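PDB 4OIF: beta-galactosidase from Geobacillus stearothermophilus, which probably catalyses the hydrolysis of terminal non-reducing beta-D-galactose residues in beta-D-galactosides, as a family 42 glycoside hydrolase. Local coordinates for residues A[635-638]-A[639-642]. Sequence-based numbering, arbitrary orientation.
Sequences APEC and DYVF
The beta-hairpin of strands 628-634 and 638-645 in the C-terminal antiparallel sheet turns here, and Cys638 and Tyr640 meet just past its bend in a sulfur-aromatic contact. Pro636 and Glu637 have the backbone angles of a type I turn. Ala635 and Cys638 flank them, and Ala635 N donates to Cys638 O at 2.7 Å, closing the end of the hairpin. Cys638 and Tyr640 are two residues apart on one strand, so both side chains lie on the same sheet face. Tyr640 CG is anti to its carbonyl carbon (chi1 -62°), which swings the ring back along the strand toward the turn. Cys638 SG, set between its own N and carbonyl carbon (chi1 70°), reaches over the ring. The sulfur lies 4.0 Å from the centroid of the Tyr640 ring and is 27° off the ring normal. It is therefore over the face but displaced toward the hydroxyl end of the ring, where SG is 3.6 Å from CZ of Tyr640. Ala635 CB, from the other side of the turn, approaches CE1 of Tyr640 obliquely at 4.0 Å. Ile404, in a loop, also packs on Tyr640, and Phe642, further along the strand, packs on helix 341-351.

Polar groups tie the hairpin end to both ends of the chain: Arg686 is the last residue and Arg6 lies near the first. Asp639 OD1 accepts a hydrogen bond from Gln634 NE2 and pairs with Arg686, whose guanidinium group also binds the carbonyl oxygens of Ala635 and Pro636. Glu637 OE2 is engaged in a salt bridge with Arg6 and stays 4.3 Å from Tyr640 OH, while that same hydroxyl oxygen lies 3.7 Å from Cys638 SG.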
# COMPACT_ATOMS: atom_id res chain seq x y z
N ALA A 635 45.02 -0.04 24.26
CA ALA A 635 45.55 -0.96 25.26
C ALA A 635 46.39 -0.18 26.27
O ALA A 635 46.69 0.99 26.04
CB ALA A 635 46.36 -2.05 24.58
N PRO A 636 46.75 -0.80 27.41
CA PRO A 636 47.61 -0.06 28.34
C PRO A 636 48.92 0.38 27.69
O PRO A 636 49.33 1.53 27.81
CB PRO A 636 47.87 -1.08 29.46
CG PRO A 636 46.74 -2.03 29.39
CD PRO A 636 46.37 -2.12 27.94
N GLU A 637 49.54 -0.55 26.97
CA GLU A 637 50.84 -0.33 26.36
C GLU A 637 50.80 0.33 24.98
O GLU A 637 51.80 0.89 24.55
CB GLU A 637 51.58 -1.67 26.25
CG GLU A 637 51.01 -2.65 25.22
CD GLU A 637 49.80 -3.44 25.73
OE1 GLU A 637 49.23 -3.07 26.77
OE2 GLU A 637 49.43 -4.44 25.08
N CYS A 638 49.66 0.28 24.29
CA CYS A 638 49.62 0.83 22.93
C CYS A 638 48.25 1.12 22.34
O CYS A 638 47.21 0.65 22.82
CB CYS A 638 50.35 -0.12 21.98
SG CYS A 638 49.48 -1.65 21.71
N ASP A 639 48.26 1.91 21.28
CA ASP A 639 47.07 2.18 20.50
C ASP A 639 47.03 1.25 19.28
O ASP A 639 48.05 0.97 18.66
CB ASP A 639 47.04 3.65 20.07
CG ASP A 639 46.73 4.60 21.23
OD1 ASP A 639 45.97 4.22 22.15
OD2 ASP A 639 47.25 5.74 21.21
N TYR A 640 45.84 0.73 18.98
CA TYR A 640 45.59 -0.01 17.75
C TYR A 640 44.67 0.82 16.88
O TYR A 640 43.54 1.11 17.24
CB TYR A 640 44.95 -1.36 18.01
CG TYR A 640 45.79 -2.32 18.81
CD1 TYR A 640 45.48 -2.59 20.15
CD2 TYR A 640 46.88 -2.96 18.25
CE1 TYR A 640 46.24 -3.47 20.89
CE2 TYR A 640 47.64 -3.84 18.98
CZ TYR A 640 47.32 -4.10 20.30
OH TYR A 640 48.08 -4.98 21.03
N VAL A 641 45.17 1.19 15.71
CA VAL A 641 44.49 2.14 14.87
C VAL A 641 44.13 1.51 13.54
O VAL A 641 44.95 0.88 12.89
CB VAL A 641 45.37 3.38 14.68
CG1 VAL A 641 44.64 4.44 13.87
CG2 VAL A 641 45.78 3.93 16.05
N PHE A 642 42.88 1.67 13.14
CA PHE A 642 42.38 1.15 11.88
C PHE A 642 42.18 2.30 10.90
O PHE A 642 41.42 3.24 11.18
CB PHE A 642 41.05 0.42 12.08
CG PHE A 642 41.15 -0.86 12.85
CD1 PHE A 642 41.41 -0.85 14.21
CD2 PHE A 642 40.95 -2.07 12.22
CE1 PHE A 642 41.50 -2.05 14.93
CE2 PHE A 642 41.04 -3.28 12.93
CZ PHE A 642 41.31 -3.26 14.29